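Local coordinates for protein 2-Cys peroxiredoxin (Plasmodium yoelii, PDB 2H01) that probably reduces hydrogen peroxide and organic hydroperoxides to water and alcohols, working as a thiol-dependent, thioredoxin-linked antioxidant enzyme, at residues Gly30-Leu35 with Glu63-Leu68; Tyr39-Thr44 with Glu117-Arg122. One frame throughout, in Å; residues are numbered along the deposited sequence.

Contact 1: Gly30-Leu35 with Glu63-Leu68; sequences GKKYVL and ERNVEL
Y33-L35 and V66-L68 are the first rungs of a parallel strand pair in the central sheet of the thioredoxin fold, with residues just ahead of both strands adding polar contacts at the entrance. Three backbone hydrogen bonds zip the strands together: Y33 N gives to N65 O at 3.0 Å, Y33 O receives E67 N at 2.8 Å, and L35 N reaches E67 O at 2.9 Å. All three are nearly straight. Y33 and L35 thus bracket E67 in the usual parallel pattern, and the N-to-C directions of Y33-L35 and V66-L68 differ by 31°.

On one face of the sheet Y33 and L35 pack on helix 147-163, L68 on helix 58-63, and V66 on both. L35 and L68 run alongside each other in the same direction, with CD2 of L68 3.7 Å from CB of L35. V66 splits its two branches between neighbours: CG1, anti to its own backbone N (chi1 174°), meets CB of L35, while CG2 meets CB of Y33. The Y33 ring presents its edge to N65 O, and its hydroxyl goes on to bond E161 in the long helix.

N65, with positive phi, is the C' residue of the Schellman motif that ends the preceding helix. Its amide reaches across to the other segment, where ND2 makes a weak bond to K31 O at 3.1 Å. K32 CG passes 3.8 Å from CB of E67, and bends at chi2 and chi4 bring the ammonium end round to N65 OD1. That pair is modelled implausibly close, at 2.4 Å between K32 NZ and N65 OD1, so its strength is doubtful. K32 NZ stays 4.8 Å from E67 OE1, so any attraction between these opposite charges acts at a distance, and the firm polar grip here comes from the backbone.

Contact 2: Tyr39-Thr44 with Glu117-Arg122; sequences YPLDFT and ESVALR
P40 and V119 meet where the loop between strand 33-38 and helix 49-56 of this thioredoxin-fold peroxiredoxin passes the bulged start of strand 119-127, a classic beta bulge at S118 and V119 set against F115. V119 holds CG1 anti to its carbonyl carbon (chi1 -60°), which sends that methyl against the side chain of L41, lying crosswise to it. V119 CG2 rests 4.0 Å from CB of P40.

The pyrrolidine ring of P40 is also flanked by R122, whose chain runs extended from CG to NE. P40 CD lies 3.7 Å above one face of the guanidinium, displaced from the centre of the group, and R122 NH1 is 3.6 Å from P40 CG. R122 NE has a long, weak ion pair with E50, and the R122 side chain lies about 8 Å from that of C47, the predicted peroxidatic cysteine. Within the loop, Y39 OH donates to the syn side of D42 OD1. No direct hydrogen bond joins the segments; one water instead donates to P40 O at 2.7 Å and accepts from A120 N at 2.9 Å.

Overall arrangement
From the N terminus the chain reaches G30-L35 and then Y39-T44, with only the rest of strand 33-38 between them, so the first halves of both contacts follow closely. Helices 49-56 and 58-63 come next, and strand 66-72 closes the first loop at contact 1. Contact 2 closes much later, after helix 76-83, strand 98-101 and helix 106-110, when strand 119-127 begins. The two closures cross rather than nest. Their centres lie 24 Å apart, on opposite sides of the chain's centre. Strand 33-38 links them: contact 1 joins its start to parallel strand 66-72, while contact 2 ties the loop beyond its end to antiparallel neighbour 119-127.

Contact 1: Gly30-Leu35 with Glu63-Leu68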
ATOM      1  N   GLY A  30      -5.479 -14.806  -4.198  1.00 27.51           N
ATOM      2  CA  GLY A  30      -5.727 -15.488  -5.456  1.00 28.81           C
ATOM      3  C   GLY A  30      -6.365 -14.598  -6.504  1.00 30.15           C
ATOM      4  O   GLY A  30      -6.908 -15.092  -7.496  1.00 29.97           O
ATOM      5  N   LYS A  31      -6.309 -13.286  -6.289  1.00 30.41           N
ATOM      6  CA  LYS A  31      -6.885 -12.346  -7.237  1.00 30.65           C
ATOM      7  C   LYS A  31      -5.845 -11.344  -7.711  1.00 29.94           C
ATOM      8  O   LYS A  31      -5.531 -11.275  -8.896  1.00 30.52           O
ATOM      9  CB  LYS A  31      -8.066 -11.586  -6.612  1.00 32.51           C
ATOM     10  CG  LYS A  31      -9.222 -12.471  -6.155  1.00 33.99           C
ATOM     11  CD  LYS A  31      -9.828 -13.232  -7.320  1.00 36.70           C
ATOM     12  CE  LYS A  31     -10.725 -14.360  -6.839  1.00 40.12           C
ATOM     13  NZ  LYS A  31     -11.768 -13.876  -5.890  1.00 43.70           N
ATOM     14  N   LYS A  32      -5.246 -10.661  -6.743  1.00 28.62           N
ATOM     15  CA  LYS A  32      -4.441  -9.474  -6.952  1.00 28.47           C
ATOM     16  C   LYS A  32      -3.192  -9.543  -6.084  1.00 27.47           C
ATOM     17  O   LYS A  32      -3.210 -10.169  -5.041  1.00 29.37           O
ATOM     18  CB  LYS A  32      -5.253  -8.261  -6.535  1.00 29.01           C
ATOM     19  CG  LYS A  32      -5.601  -7.343  -7.647  1.00 31.77           C
ATOM     20  CD  LYS A  32      -6.638  -7.939  -8.564  1.00 34.65           C
ATOM     21  CE  LYS A  32      -7.105  -6.899  -9.542  1.00 38.22           C
ATOM     22  NZ  LYS A  32      -6.015  -6.590 -10.485  1.00 38.81           N
ATOM     23  N   TYR A  33      -2.120  -8.866  -6.485  1.00 25.82           N
ATOM     24  CA  TYR A  33      -1.027  -8.632  -5.555  1.00 23.63           C
ATOM     25  C   TYR A  33      -1.500  -7.343  -4.886  1.00 21.85           C
ATOM     26  O   TYR A  33      -2.290  -6.604  -5.476  1.00 20.71           O
ATOM     27  CB  TYR A  33       0.289  -8.363  -6.294  1.00 23.94           C
ATOM     28  CG  TYR A  33       0.825  -9.528  -7.079  1.00 22.49           C
ATOM     29  CD1 TYR A  33       0.188  -9.958  -8.246  1.00 23.82           C
ATOM     30  CD2 TYR A  33       1.980 -10.191  -6.667  1.00 21.02           C
ATOM     31  CE1 TYR A  33       0.691 -11.022  -8.992  1.00 24.92           C
ATOM     32  CE2 TYR A  33       2.500 -11.256  -7.397  1.00 22.84           C
ATOM     33  CZ  TYR A  33       1.849 -11.668  -8.559  1.00 24.66           C
ATOM     34  OH  TYR A  33       2.341 -12.725  -9.279  1.00 23.59           O
ATOM     35  N   VAL A  34      -1.033  -7.061  -3.677  1.00 19.99           N
ATOM     36  CA  VAL A  34      -1.473  -5.845  -3.000  1.00 19.30           C
ATOM     37  C   VAL A  34      -0.316  -4.957  -2.576  1.00 18.80           C
ATOM     38  O   VAL A  34       0.661  -5.444  -2.026  1.00 19.30           O
ATOM     39  CB  VAL A  34      -2.294  -6.167  -1.726  1.00 18.95           C
ATOM     40  CG1 VAL A  34      -2.740  -4.863  -1.047  1.00 17.10           C
ATOM     41  CG2 VAL A  34      -3.506  -7.029  -2.083  1.00 16.98           C
ATOM     42  N   LEU A  35      -0.429  -3.660  -2.862  1.00 18.07           N
ATOM     43  CA  LEU A  35       0.584  -2.704  -2.429  1.00 17.48           C
ATOM     44  C   LEU A  35      -0.121  -1.863  -1.367  1.00 18.38           C
ATOM     45  O   LEU A  35      -0.898  -0.957  -1.688  1.00 19.59           O
ATOM     46  CB  LEU A  35       1.068  -1.802  -3.574  1.00 15.42           C
ATOM     47  CG  LEU A  35       2.376  -0.984  -3.403  1.00 14.34           C
ATOM     48  CD1 LEU A  35       2.200   0.171  -2.442  1.00 14.57           C
ATOM     49  CD2 LEU A  35       3.478  -1.888  -2.916  1.00 14.29           C
ATOM     50  N   GLU A  63      -1.711  -3.004 -14.714  1.00 23.58           N
ATOM     51  CA  GLU A  63      -1.084  -3.827 -15.748  1.00 23.25           C
ATOM     52  C   GLU A  63      -0.339  -5.004 -15.144  1.00 22.82           C
ATOM     53  O   GLU A  63      -0.201  -6.053 -15.779  1.00 21.75           O
ATOM     54  CB  GLU A  63      -0.115  -2.981 -16.590  1.00 22.51           C
ATOM     55  CG  GLU A  63      -0.806  -1.944 -17.460  1.00 23.66           C
ATOM     56  CD  GLU A  63       0.129  -0.862 -17.981  1.00 24.51           C
ATOM     57  OE1 GLU A  63       1.312  -0.828 -17.570  1.00 25.60           O
ATOM     58  OE2 GLU A  63      -0.332  -0.029 -18.792  1.00 23.11           O
ATOM     59  N   ARG A  64       0.140  -4.831 -13.915  1.00 22.28           N
ATOM     60  CA  ARG A  64       0.889  -5.889 -13.240  1.00 21.91           C
ATOM     61  C   ARG A  64       0.011  -6.600 -12.238  1.00 22.17           C
ATOM     62  O   ARG A  64       0.495  -7.349 -11.383  1.00 21.39           O
ATOM     63  CB  ARG A  64       2.134  -5.297 -12.560  1.00 22.26           C
ATOM     64  CG  ARG A  64       3.052  -4.578 -13.553  1.00 23.64           C
ATOM     65  CD  ARG A  64       4.241  -3.909 -12.881  1.00 26.33           C
ATOM     66  NE  ARG A  64       5.237  -3.491 -13.873  1.00 29.49           N
ATOM     67  CZ  ARG A  64       5.101  -2.460 -14.711  1.00 31.07           C
ATOM     68  NH1 ARG A  64       4.009  -1.708 -14.693  1.00 31.94           N
ATOM     69  NH2 ARG A  64       6.063  -2.190 -15.583  1.00 32.25           N
ATOM     70  N   ASN A  65      -1.289  -6.350 -12.354  1.00 22.79           N
ATOM     71  CA  ASN A  65      -2.298  -6.965 -11.501  1.00 23.42           C
ATOM     72  C   ASN A  65      -2.075  -6.684 -10.009  1.00 23.31           C
ATOM     73  O   ASN A  65      -2.162  -7.586  -9.169  1.00 21.78           O
ATOM     74  CB  ASN A  65      -2.332  -8.475 -11.772  1.00 23.67           C
ATOM     75  CG  ASN A  65      -3.646  -9.111 -11.371  1.00 25.93           C
ATOM     76  OD1 ASN A  65      -4.674  -8.435 -11.285  1.00 27.27           O
ATOM     77  ND2 ASN A  65      -3.626 -10.421 -11.137  1.00 28.81           N
ATOM     78  N   VAL A  66      -1.799  -5.417  -9.702  1.00 24.28           N
ATOM     79  CA  VAL A  66      -1.563  -4.968  -8.332  1.00 24.88           C
ATOM     80  C   VAL A  66      -2.652  -4.008  -7.870  1.00 26.00           C
ATOM     81  O   VAL A  66      -2.978  -3.039  -8.561  1.00 27.10           O
ATOM     82  CB  VAL A  66      -0.220  -4.235  -8.198  1.00 23.16           C
ATOM     83  CG1 VAL A  66      -0.087  -3.668  -6.785  1.00 22.34           C
ATOM     84  CG2 VAL A  66       0.926  -5.182  -8.503  1.00 22.22           C
ATOM     85  N   GLU A  67      -3.190  -4.284  -6.688  1.00 25.98           N
ATOM     86  CA  GLU A  67      -4.239  -3.476  -6.077  1.00 25.91           C
ATOM     87  C   GLU A  67      -3.617  -2.498  -5.076  1.00 25.19           C
ATOM     88  O   GLU A  67      -2.938  -2.909  -4.136  1.00 25.64           O
ATOM     89  CB  GLU A  67      -5.232  -4.396  -5.354  1.00 27.05           C
ATOM     90  CG  GLU A  67      -6.442  -3.696  -4.736  1.00 26.86           C
ATOM     91  CD  GLU A  67      -7.437  -3.214  -5.770  1.00 26.99           C
ATOM     92  OE1 GLU A  67      -7.548  -3.844  -6.852  1.00 28.60           O
ATOM     93  OE2 GLU A  67      -8.123  -2.214  -5.494  1.00 26.29           O
ATOM     94  N   LEU A  68      -3.857  -1.207  -5.277  1.00 24.45           N
ATOM     95  CA  LEU A  68      -3.316  -0.179  -4.391  1.00 23.82           C
ATOM     96  C   LEU A  68      -4.241   0.111  -3.221  1.00 22.97           C
ATOM     97  O   LEU A  68      -5.436   0.303  -3.411  1.00 23.75           O
ATOM     98  CB  LEU A  68      -3.099   1.132  -5.142  1.00 24.28           C
ATOM     99  CG  LEU A  68      -1.854   1.332  -5.999  1.00 26.44           C
ATOM    100  CD1 LEU A  68      -1.852   2.764  -6.544  1.00 26.78           C
ATOM    101  CD2 LEU A  68      -0.614   1.079  -5.156  1.00 29.72           C
TER

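Contact 2: Tyr39-Thr44 with Glu117-Arg122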
ATOM      1  N   TYR A  39       0.465   6.428   5.504  1.00 21.59           N
ATOM      2  CA  TYR A  39       0.864   7.821   5.620  1.00 20.82           C
ATOM      3  C   TYR A  39       0.251   8.287   6.946  1.00 20.09           C
ATOM      4  O   TYR A  39      -0.742   7.733   7.406  1.00 19.16           O
ATOM      5  CB  TYR A  39       0.392   8.657   4.424  1.00 21.46           C
ATOM      6  CG  TYR A  39      -1.097   8.688   4.183  1.00 23.77           C
ATOM      7  CD1 TYR A  39      -1.737   7.643   3.517  1.00 22.89           C
ATOM      8  CD2 TYR A  39      -1.871   9.775   4.617  1.00 24.18           C
ATOM      9  CE1 TYR A  39      -3.104   7.675   3.285  1.00 22.04           C
ATOM     10  CE2 TYR A  39      -3.240   9.816   4.395  1.00 22.46           C
ATOM     11  CZ  TYR A  39      -3.848   8.764   3.727  1.00 22.26           C
ATOM     12  OH  TYR A  39      -5.197   8.797   3.503  1.00 21.89           O
ATOM     13  N   PRO A  40       0.862   9.289   7.590  1.00 20.71           N
ATOM     14  CA  PRO A  40       0.389   9.825   8.869  1.00 21.58           C
ATOM     15  C   PRO A  40      -1.059  10.316   8.917  1.00 21.70           C
ATOM     16  O   PRO A  40      -1.907   9.742   9.601  1.00 22.22           O
ATOM     17  CB  PRO A  40       1.367  10.971   9.152  1.00 20.53           C
ATOM     18  CG  PRO A  40       2.616  10.566   8.429  1.00 19.72           C
ATOM     19  CD  PRO A  40       2.075   9.997   7.139  1.00 21.05           C
ATOM     20  N   LEU A  41      -1.329  11.385   8.179  1.00 21.53           N
ATOM     21  CA  LEU A  41      -2.643  12.002   8.216  1.00 21.85           C
ATOM     22  C   LEU A  41      -3.124  12.661   6.947  1.00 22.87           C
ATOM     23  O   LEU A  41      -2.359  12.961   6.033  1.00 23.64           O
ATOM     24  CB  LEU A  41      -2.661  13.077   9.303  1.00 21.42           C
ATOM     25  CG  LEU A  41      -2.327  12.688  10.738  1.00 19.63           C
ATOM     26  CD1 LEU A  41      -2.062  13.951  11.546  1.00 18.41           C
ATOM     27  CD2 LEU A  41      -3.473  11.876  11.328  1.00 21.32           C
ATOM     28  N   ASP A  42      -4.425  12.910   6.950  1.00 23.01           N
ATOM     29  CA  ASP A  42      -5.129  13.589   5.882  1.00 24.29           C
ATOM     30  C   ASP A  42      -5.066  15.085   6.206  1.00 25.49           C
ATOM     31  O   ASP A  42      -4.823  15.467   7.348  1.00 25.59           O
ATOM     32  CB  ASP A  42      -6.592  13.160   5.890  1.00 24.19           C
ATOM     33  CG  ASP A  42      -6.824  11.805   5.248  1.00 24.14           C
ATOM     34  OD1 ASP A  42      -5.891  10.972   5.167  1.00 24.97           O
ATOM     35  OD2 ASP A  42      -7.976  11.583   4.839  1.00 24.51           O
ATOM     36  N   PHE A  43      -5.284  15.925   5.201  1.00 26.07           N
ATOM     37  CA  PHE A  43      -5.311  17.372   5.392  1.00 25.90           C
ATOM     38  C   PHE A  43      -4.125  18.105   6.045  1.00 26.12           C
ATOM     39  O   PHE A  43      -4.302  19.243   6.464  1.00 29.50           O
ATOM     40  CB  PHE A  43      -6.591  17.744   6.165  1.00 23.07           C
ATOM     41  CG  PHE A  43      -7.863  17.655   5.344  1.00 22.35           C
ATOM     42  CD1 PHE A  43      -8.080  18.517   4.271  1.00 21.77           C
ATOM     43  CD2 PHE A  43      -8.857  16.739   5.673  1.00 21.56           C
ATOM     44  CE1 PHE A  43      -9.279  18.468   3.541  1.00 21.65           C
ATOM     45  CE2 PHE A  43     -10.057  16.680   4.952  1.00 21.76           C
ATOM     46  CZ  PHE A  43     -10.269  17.545   3.890  1.00 21.31           C
ATOM     47  N   THR A  44      -2.940  17.500   6.148  1.00 25.59           N
ATOM     48  CA  THR A  44      -1.804  18.215   6.757  1.00 25.37           C
ATOM     49  C   THR A  44      -1.244  19.213   5.757  1.00 25.31           C
ATOM     50  O   THR A  44      -1.753  19.330   4.653  1.00 25.02           O
ATOM     51  CB  THR A  44      -0.629  17.277   7.187  1.00 25.91           C
ATOM     52  OG1 THR A  44       0.049  16.781   6.022  1.00 27.87           O
ATOM     53  CG2 THR A  44      -1.142  16.111   8.044  1.00 25.85           C
ATOM     54  N   GLU A 117       1.315   5.576  19.496  1.00 36.90           N
ATOM     55  CA  GLU A 117      -0.131   5.440  19.556  1.00 37.20           C
ATOM     56  C   GLU A 117      -0.886   6.598  18.920  1.00 36.83           C
ATOM     57  O   GLU A 117      -1.977   6.946  19.356  1.00 36.65           O
ATOM     58  CB  GLU A 117      -0.569   5.284  21.011  1.00 39.60           C
ATOM     59  CG  GLU A 117       0.027   4.068  21.700  1.00 42.90           C
ATOM     60  CD  GLU A 117      -0.427   2.762  21.076  1.00 43.94           C
ATOM     61  OE1 GLU A 117      -1.626   2.436  21.194  1.00 44.95           O
ATOM     62  OE2 GLU A 117       0.416   2.069  20.465  1.00 44.16           O
ATOM     63  N   SER A 118      -0.318   7.194  17.882  1.00 36.82           N
ATOM     64  CA  SER A 118      -0.988   8.302  17.227  1.00 36.55           C
ATOM     65  C   SER A 118      -1.219   8.088  15.743  1.00 35.12           C
ATOM     66  O   SER A 118      -2.328   7.765  15.324  1.00 34.84           O
ATOM     67  CB  SER A 118      -0.209   9.594  17.449  1.00 38.13           C
ATOM     68  OG  SER A 118      -0.358  10.024  18.787  1.00 41.55           O
ATOM     69  N   VAL A 119      -0.175   8.274  14.947  1.00 33.13           N
ATOM     70  CA  VAL A 119      -0.305   8.108  13.507  1.00 30.93           C
ATOM     71  C   VAL A 119       0.632   7.041  12.957  1.00 29.54           C
ATOM     72  O   VAL A 119       1.563   6.597  13.627  1.00 29.74           O
ATOM     73  CB  VAL A 119      -0.030   9.429  12.770  1.00 31.13           C
ATOM     74  CG1 VAL A 119      -1.018  10.496  13.229  1.00 28.98           C
ATOM     75  CG2 VAL A 119       1.408   9.873  13.026  1.00 29.80           C
ATOM     76  N   ALA A 120       0.377   6.641  11.722  1.00 28.21           N
ATOM     77  CA  ALA A 120       1.195   5.632  11.083  1.00 27.23           C
ATOM     78  C   ALA A 120       2.416   6.261  10.434  1.00 27.15           C
ATOM     79  O   ALA A 120       2.365   7.393   9.958  1.00 27.98           O
ATOM     80  CB  ALA A 120       0.379   4.879  10.035  1.00 26.27           C
ATOM     81  N   LEU A 121       3.519   5.524  10.447  1.00 25.85           N
ATOM     82  CA  LEU A 121       4.753   5.969   9.819  1.00 24.68           C
ATOM     83  C   LEU A 121       4.629   5.600   8.341  1.00 24.14           C
ATOM     84  O   LEU A 121       3.910   4.656   7.986  1.00 23.67           O
ATOM     85  CB  LEU A 121       5.945   5.230  10.429  1.00 24.26           C
ATOM     86  CG  LEU A 121       6.227   5.506  11.911  1.00 24.51           C
ATOM     87  CD1 LEU A 121       7.027   4.367  12.489  1.00 22.24           C
ATOM     88  CD2 LEU A 121       6.977   6.839  12.067  1.00 24.10           C
ATOM     89  N   ARG A 122       5.318   6.344   7.484  1.00 25.05           N
ATOM     90  CA  ARG A 122       5.302   6.072   6.047  1.00 25.00           C
ATOM     91  C   ARG A 122       5.897   4.684   5.757  1.00 24.92           C
ATOM     92  O   ARG A 122       6.985   4.363   6.232  1.00 23.31           O
ATOM     93  CB  ARG A 122       6.097   7.145   5.307  1.00 24.73           C
ATOM     94  CG  ARG A 122       5.383   8.498   5.193  1.00 25.99           C
ATOM     95  CD  ARG A 122       6.280   9.523   4.522  1.00 27.62           C
ATOM     96  NE  ARG A 122       5.584  10.776   4.233  1.00 31.32           N
ATOM     97  CZ  ARG A 122       5.204  11.664   5.152  1.00 33.07           C
ATOM     98  NH1 ARG A 122       5.451  11.450   6.438  1.00 34.47           N
ATOM     99  NH2 ARG A 122       4.565  12.768   4.785  1.00 32.25           N
TER
HETATM  100  O   HOH W   1      -1.882   7.076   9.971  1.00 28.58           O